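Local coordinates for Afp (Microbacterium arborescens, PDB 2YJK), which probably takes up and binds iron as a Dps protein of the ferritin fold, twelve copies of which form the assembly, at residues H30-L35 with Q66-T71; A118-L123 with E143-V148; Q23-V28 with Q124-G129. One frame throughout, in Å; residues are numbered along the deposited sequence.

Contact 1 (H30-L35 with Q66-T71). With OFE (Iron(II) oxide), chain P.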
# COMPACT_ATOMS: atom_id res chain seq x y z
N HIS C 30 15.48 -13.27 28.02
CA HIS C 30 16.90 -12.89 28.06
C HIS C 30 17.70 -13.43 26.85
O HIS C 30 18.54 -12.72 26.30
CB HIS C 30 17.62 -13.37 29.34
CG HIS C 30 17.23 -12.64 30.58
ND1 HIS C 30 17.19 -13.27 31.82
CD2 HIS C 30 16.86 -11.36 30.81
CE1 HIS C 30 16.85 -12.39 32.75
NE2 HIS C 30 16.62 -11.23 32.16
N LYS C 31 17.46 -14.68 26.48
CA LYS C 31 18.19 -15.25 25.33
C LYS C 31 17.75 -14.68 23.99
O LYS C 31 18.57 -14.49 23.11
CB LYS C 31 18.07 -16.77 25.33
CG LYS C 31 18.80 -17.39 26.58
CD LYS C 31 19.00 -18.83 26.40
CE LYS C 31 20.15 -19.37 27.38
NZ LYS C 31 19.74 -19.16 28.78
N MET C 32 16.47 -14.40 23.85
CA MET C 32 15.99 -13.75 22.64
C MET C 32 16.51 -12.33 22.48
O MET C 32 16.80 -11.91 21.40
CB MET C 32 14.51 -13.75 22.65
CG MET C 32 13.88 -15.15 22.30
SD MET C 32 14.55 -15.94 20.78
CE MET C 32 15.33 -17.29 21.52
N GLN C 33 16.60 -11.58 23.58
CA GLN C 33 17.04 -10.22 23.53
C GLN C 33 18.57 -10.20 23.30
O GLN C 33 19.06 -9.29 22.60
CB GLN C 33 16.64 -9.48 24.84
CG GLN C 33 16.86 -7.98 24.85
CD GLN C 33 16.11 -7.26 23.72
OE1 GLN C 33 16.72 -6.86 22.73
NE2 GLN C 33 14.80 -7.12 23.87
N ALA C 34 19.32 -11.15 23.92
CA ALA C 34 20.77 -11.36 23.64
C ALA C 34 21.03 -11.67 22.13
O ALA C 34 21.96 -11.13 21.54
CB ALA C 34 21.36 -12.49 24.51
N LEU C 35 20.15 -12.51 21.53
CA LEU C 35 20.21 -12.85 20.13
C LEU C 35 19.97 -11.65 19.21
O LEU C 35 20.62 -11.56 18.15
CB LEU C 35 19.22 -13.96 19.84
CG LEU C 35 19.35 -14.60 18.46
CD1 LEU C 35 20.70 -15.26 18.36
CD2 LEU C 35 18.13 -15.54 17.99
N GLN C 66 13.75 -10.21 18.28
CA GLN C 66 13.13 -9.06 18.91
C GLN C 66 11.62 -9.24 19.11
O GLN C 66 11.14 -8.94 20.16
CB GLN C 66 13.39 -7.72 18.17
CG GLN C 66 12.92 -6.49 18.99
CD GLN C 66 13.71 -6.35 20.33
OE1 GLN C 66 13.25 -6.75 21.43
NE2 GLN C 66 14.93 -5.85 20.22
N ASP C 67 10.90 -9.75 18.11
CA ASP C 67 9.47 -9.99 18.27
C ASP C 67 9.23 -11.01 19.35
O ASP C 67 8.38 -10.81 20.21
CB ASP C 67 8.79 -10.42 16.98
CG ASP C 67 8.63 -9.26 15.98
OD1 ASP C 67 8.38 -8.07 16.40
OD2 ASP C 67 8.76 -9.52 14.74
N TYR C 68 10.00 -12.07 19.34
CA TYR C 68 9.83 -13.14 20.34
C TYR C 68 10.11 -12.67 21.74
O TYR C 68 9.36 -13.00 22.65
CB TYR C 68 10.68 -14.37 20.01
CG TYR C 68 10.37 -14.98 18.67
CD1 TYR C 68 9.05 -14.91 18.10
CD2 TYR C 68 11.38 -15.61 17.93
CE1 TYR C 68 8.79 -15.46 16.86
CE2 TYR C 68 11.11 -16.17 16.67
CZ TYR C 68 9.85 -16.11 16.17
OH TYR C 68 9.65 -16.63 14.93
N ALA C 69 11.13 -11.83 21.90
CA ALA C 69 11.47 -11.28 23.23
C ALA C 69 10.27 -10.47 23.73
O ALA C 69 9.80 -10.64 24.88
CB ALA C 69 12.77 -10.40 23.18
N ASP C 70 9.71 -9.64 22.85
CA ASP C 70 8.52 -8.83 23.22
C ASP C 70 7.29 -9.60 23.57
O ASP C 70 6.60 -9.21 24.49
CB ASP C 70 8.02 -7.95 22.11
CG ASP C 70 8.63 -6.64 22.15
OD1 ASP C 70 9.79 -6.70 21.61
OD2 ASP C 70 8.01 -5.62 22.73
N THR C 71 6.98 -10.63 22.79
CA THR C 71 5.81 -11.47 23.10
C THR C 71 5.99 -12.20 24.45
O THR C 71 5.03 -12.39 25.19
CB THR C 71 5.63 -12.53 22.00
OG1 THR C 71 5.56 -11.85 20.74
CG2 THR C 71 4.31 -13.26 22.19
FE OFE P . 5.82 -4.27 22.79
O OFE P . 6.83 -3.75 20.95

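Contact 2 (A118-L123 with E143-V148)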
# COMPACT_ATOMS: atom_id res chain seq x y z
N ALA C 118 20.90 -23.00 22.59
CA ALA C 118 20.72 -22.64 24.03
C ALA C 118 19.27 -22.12 24.29
O ALA C 118 18.65 -22.50 25.30
CB ALA C 118 21.75 -21.57 24.49
N ALA C 119 18.74 -21.29 23.38
CA ALA C 119 17.36 -20.80 23.52
C ALA C 119 16.36 -21.95 23.41
O ALA C 119 15.39 -22.02 24.21
CB ALA C 119 17.04 -19.72 22.52
N LEU C 120 16.61 -22.86 22.48
CA LEU C 120 15.74 -24.05 22.29
C LEU C 120 15.59 -24.92 23.52
O LEU C 120 14.48 -25.38 23.83
CB LEU C 120 16.15 -24.92 21.08
CG LEU C 120 15.85 -24.27 19.74
CD1 LEU C 120 16.46 -25.06 18.60
CD2 LEU C 120 14.31 -24.10 19.53
N VAL C 121 16.69 -25.15 24.23
CA VAL C 121 16.66 -25.87 25.49
C VAL C 121 15.72 -25.14 26.45
O VAL C 121 14.91 -25.76 27.09
CB VAL C 121 18.11 -26.03 26.12
CG1 VAL C 121 18.10 -26.39 27.70
CG2 VAL C 121 18.92 -27.08 25.32
N ASP C 122 15.81 -23.82 26.54
CA ASP C 122 14.93 -23.09 27.47
C ASP C 122 13.48 -23.04 26.97
O ASP C 122 12.55 -23.12 27.77
CB ASP C 122 15.46 -21.69 27.76
CG ASP C 122 16.71 -21.69 28.71
OD1 ASP C 122 16.88 -22.56 29.65
OD2 ASP C 122 17.54 -20.75 28.55
N LEU C 123 13.25 -22.96 25.65
CA LEU C 123 11.86 -23.07 25.14
C LEU C 123 11.23 -24.45 25.46
O LEU C 123 10.04 -24.54 25.84
CB LEU C 123 11.78 -22.69 23.67
CG LEU C 123 11.93 -21.19 23.42
CD1 LEU C 123 12.50 -20.95 22.03
CD2 LEU C 123 10.59 -20.44 23.62
N GLU C 143 4.66 -21.07 20.11
CA GLU C 143 4.72 -20.21 18.94
C GLU C 143 6.20 -19.72 18.72
O GLU C 143 6.71 -19.76 17.60
CB GLU C 143 3.78 -19.02 19.13
CG GLU C 143 3.94 -17.86 18.11
CD GLU C 143 3.14 -16.63 18.58
OE1 GLU C 143 1.91 -16.73 18.59
OE2 GLU C 143 3.74 -15.60 18.97
N ILE C 144 6.89 -19.28 19.76
CA ILE C 144 8.27 -18.87 19.57
C ILE C 144 9.20 -20.07 19.12
O ILE C 144 10.06 -19.93 18.22
CB ILE C 144 8.88 -18.26 20.87
CG1 ILE C 144 8.19 -16.92 21.26
CG2 ILE C 144 10.42 -18.04 20.66
CD1 ILE C 144 8.39 -16.53 22.75
N LYS C 145 9.04 -21.26 19.75
CA LYS C 145 9.78 -22.45 19.28
C LYS C 145 9.60 -22.79 17.76
O LYS C 145 10.57 -23.15 17.07
CB LYS C 145 9.49 -23.69 20.12
CG LYS C 145 10.60 -24.72 19.93
CD LYS C 145 10.39 -25.95 20.84
CE LYS C 145 11.62 -26.94 20.77
NZ LYS C 145 11.83 -27.46 19.42
N ARG C 146 8.39 -22.70 17.23
CA ARG C 146 8.19 -22.94 15.78
C ARG C 146 9.05 -22.00 14.95
O ARG C 146 9.75 -22.45 14.02
CB ARG C 146 6.73 -22.78 15.34
CG ARG C 146 5.86 -23.93 15.77
CD ARG C 146 4.44 -23.65 15.39
NE ARG C 146 4.30 -23.44 13.95
CZ ARG C 146 3.12 -23.21 13.36
NH1 ARG C 146 2.01 -23.20 14.08
NH2 ARG C 146 3.05 -22.97 12.08
N GLY C 147 8.99 -20.71 15.26
CA GLY C 147 9.80 -19.72 14.53
C GLY C 147 11.30 -19.93 14.67
O GLY C 147 12.03 -19.79 13.70
N VAL C 148 11.76 -20.27 15.87
CA VAL C 148 13.17 -20.43 16.14
C VAL C 148 13.71 -21.69 15.43
O VAL C 148 14.77 -21.61 14.77
CB VAL C 148 13.44 -20.45 17.68
CG1 VAL C 148 14.95 -20.70 18.02
CG2 VAL C 148 13.09 -19.09 18.31

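Contact 3 (Q23-V28 with Q124-G129)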
# COMPACT_ATOMS: atom_id res chain seq x y z
N GLN C 23 8.93 -17.71 35.75
CA GLN C 23 9.98 -18.66 35.88
C GLN C 23 10.40 -19.24 34.54
O GLN C 23 11.58 -19.39 34.31
CB GLN C 23 9.55 -19.75 36.85
CG GLN C 23 10.49 -20.94 36.88
CD GLN C 23 10.01 -22.00 37.81
OE1 GLN C 23 10.72 -23.00 38.03
NE2 GLN C 23 8.81 -21.82 38.39
N PHE C 24 9.46 -19.62 33.68
CA PHE C 24 9.83 -20.31 32.43
C PHE C 24 10.04 -19.39 31.23
O PHE C 24 10.84 -19.68 30.32
CB PHE C 24 8.80 -21.35 32.11
CG PHE C 24 8.78 -22.48 33.07
CD1 PHE C 24 9.87 -23.39 33.11
CD2 PHE C 24 7.68 -22.69 33.92
CE1 PHE C 24 9.86 -24.50 33.97
CE2 PHE C 24 7.67 -23.81 34.83
CZ PHE C 24 8.76 -24.68 34.86
N LEU C 25 9.36 -18.26 31.25
CA LEU C 25 9.48 -17.32 30.13
C LEU C 25 10.63 -16.32 30.28
O LEU C 25 11.16 -15.84 29.28
CB LEU C 25 8.17 -16.61 29.92
CG LEU C 25 7.10 -17.55 29.34
CD1 LEU C 25 5.81 -16.72 29.09
CD2 LEU C 25 7.49 -18.23 28.06
N THR C 26 11.01 -16.02 31.51
CA THR C 26 12.14 -15.11 31.73
C THR C 26 13.46 -15.49 31.02
O THR C 26 14.11 -14.57 30.47
CB THR C 26 12.37 -14.82 33.24
OG1 THR C 26 11.16 -14.30 33.77
CG2 THR C 26 13.46 -13.82 33.45
N PRO C 27 13.86 -16.79 31.03
CA PRO C 27 15.13 -17.16 30.34
C PRO C 27 14.94 -17.00 28.83
O PRO C 27 15.87 -16.66 28.09
CB PRO C 27 15.29 -18.67 30.68
CG PRO C 27 14.53 -18.82 32.05
CD PRO C 27 13.33 -17.91 31.83
N VAL C 28 13.72 -17.18 28.37
CA VAL C 28 13.41 -16.88 26.96
C VAL C 28 13.60 -15.41 26.59
O VAL C 28 14.23 -15.08 25.57
CB VAL C 28 12.01 -17.41 26.61
CG1 VAL C 28 11.65 -17.10 25.15
CG2 VAL C 28 11.95 -18.94 26.84
N GLN C 124 12.02 -25.52 25.33
CA GLN C 124 11.49 -26.85 25.55
C GLN C 124 11.24 -27.04 27.05
O GLN C 124 10.18 -27.46 27.43
CB GLN C 124 12.40 -27.95 24.94
CG GLN C 124 11.78 -29.41 24.97
CD GLN C 124 10.44 -29.52 24.16
OE1 GLN C 124 10.34 -29.05 23.01
NE2 GLN C 124 9.42 -30.11 24.77
N ALA C 125 12.13 -26.57 27.90
CA ALA C 125 11.77 -26.49 29.32
C ALA C 125 10.46 -25.68 29.61
O ALA C 125 9.65 -26.07 30.45
CB ALA C 125 12.95 -25.97 30.16
N ALA C 126 10.25 -24.56 28.92
CA ALA C 126 9.00 -23.80 29.18
C ALA C 126 7.79 -24.58 28.73
O ALA C 126 6.83 -24.64 29.44
CB ALA C 126 9.02 -22.42 28.57
N ILE C 127 7.87 -25.24 27.58
CA ILE C 127 6.75 -26.01 27.04
C ILE C 127 6.40 -27.16 27.97
O ILE C 127 5.22 -27.37 28.26
CB ILE C 127 7.04 -26.52 25.60
CG1 ILE C 127 7.14 -25.31 24.66
CG2 ILE C 127 5.95 -27.49 25.09
CD1 ILE C 127 7.93 -25.59 23.44
N ASP C 128 7.41 -27.89 28.44
CA ASP C 128 7.19 -28.97 29.42
C ASP C 128 6.66 -28.39 30.73
O ASP C 128 5.67 -28.87 31.27
CB ASP C 128 8.48 -29.80 29.68
CG ASP C 128 8.99 -30.58 28.43
OD1 ASP C 128 8.18 -30.84 27.50
OD2 ASP C 128 10.21 -30.91 28.35
N GLY C 129 7.32 -27.33 31.23
CA GLY C 129 7.03 -26.79 32.57
C GLY C 129 5.69 -26.06 32.67
O GLY C 129 5.11 -26.00 33.74

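Contact 1 (H30-L35 with Q66-T71)
Two glutamine amides, Q33 and Q66, pair head to head between the helices, each giving one N-H and taking one. Q33 NE2 lies 2.9 Å from Q66 OE1, and Q66 NE2 is 3.2 Å from Q33 OE1. Both donors arrive in the carbonyl plane of their acceptor on a lone pair, yet the amide planes are turned 36° apart, which leaves the pair twisted and both bonds bent at hydrogen. Each chain starts with CG anti to the backbone N (chi1 -171° in both) and folds back at chi2; Q66 thus comes across although its CB points away from the facing helix. Two bonds fix the rotation of both amides. Beneath the pair the helices close in: M32 CB meets A69 CB at 3.8 Å, and the same methyl lies 3.9 Å from Q33 NE2. M32 CG reaches Y68 CB at 4.0 Å, while its SD sits at the edge of the Y68 ring, near the ring plane. One turn on from Q66, D70 carries iron on OD2, 2.6 Å from FE of the iron oxide group. E74 of the same chain and H43 of a neighbouring subunit complete this inter-subunit iron site, characteristic of Dps proteins; K40 and W44 of that subunit also hold the D70 carboxylate and pack on Q66 and Q33 respectively. The contact is antiparallel, the axes 8.0 Å apart, and joins helix 15-45 to helix 51-78 inside the four-helix bundle, with M32 resting on A119 of helix 105-130 and Y68 on I144 and V148 of helix 135-156.

Contact 2 (A118-L123 with E143-V148)
L120 and L123 face I144, K145 and V148 across two antiparallel helices, their axes 10.2 Å apart and inclined at 153°, with L123 and K145 the nearest CA pair. These are the last two helices of the ferritin four-helix bundle, 105-130 and 135-156, and the contact is van der Waals packing, with no hydrogen bond between the segments. L123 lies nearly perpendicular to I144 and sets both its methyls against one branch: CD1 and CD2 each lie 3.8 Å from I144 CG2. That branch stands anti to the I144 backbone N, while CG1 takes the place beside it. CD1 of L123 also reaches V148 CG2 at 4.2 Å. An alanine at L123 would remove both methyls and is likely to leave I144 CG2 and V148 CG2 facing a gap between the helices. L120 and V148 lie alongside, pointing opposite ways, L120 CD2 meeting V148 CG1 at 3.8 Å. K145 runs across L120 nearly perpendicularly, an extended chain that bends only at chi4 (-61°), and its charged end goes to D149 in its own helix. Away from this seam, R146 forms salt bridges to D139 and E143 of a neighbouring subunit. The aliphatic stem of K145 closes the seam at its side, CG lying 3.8 Å from L120 CD2.

Contact 3 (Q23-V28 with Q124-G129)
F24 and G129 carry the main interaction, a CH-pi contact in which G129 CA lies over one face of the ring, 3.9 Å from its centroid and 25° off the normal. The approach is offset toward the rim, so F24 CZ is the ring atom nearest G129 CA, at 3.6 Å. Over the opposite face stands Q23 CG of its own helix, 4.3 Å above the plane, so the ring lies between the G129 backbone and the aliphatic part of Q23. With CG anti to the carbonyl carbon (chi1 -68°), the ring reaches along segment 124-129 from A126 to G129. Apolar packing brings the backbones close: F24 CB touches A126 CB at 3.7 Å, and the CA atoms of these two residues are 4.8 Å apart. L25 CD2 adds a looser touch to the same methyl. Two carbonyl oxygens neighbour the ring: G129 O stands 3.5 Å from F24 CE2 and A125 O meets F24 CD1 obliquely at 3.8 Å. A side-chain hydrogen bond within the second helix runs from Q124 NE2 to D128 OD1, which it meets from above the carboxylate plane. Helix 15-45 is kinked here, since P27 N has no bond to the turn before. The antiparallel pair links the early part of helix 15-45 to the end of helix 105-130, where L130 also touches F24. With no hydrogen bond across it, the contact depends on shape: G129 has no side chain, and its bare CA lets the F24 ring lie directly on the backbone.

In the fold
The three contacts tie all four long helices of the bundle together: contacts 1 and 3 share helix 15-45, contacts 2 and 3 share helix 105-130. Contacts 1 and 2, with centres 11 Å apart, are joined by a salt bridge, K31 NZ to D122 OD2 at 2.7 Å. Contacts 2 and 3 lie closest, 9 Å between centres, and meet where L123 CD2 packs 3.8 Å from V28 CG2. Between contacts 1 and 3 the centres are 13 Å apart and the link is the chain itself. Contact 1 holds an iron ligand; the side chains of I144 in contact 2 and L25 in contact 3 lie about 9 Å from those of D70 and E74 respectively.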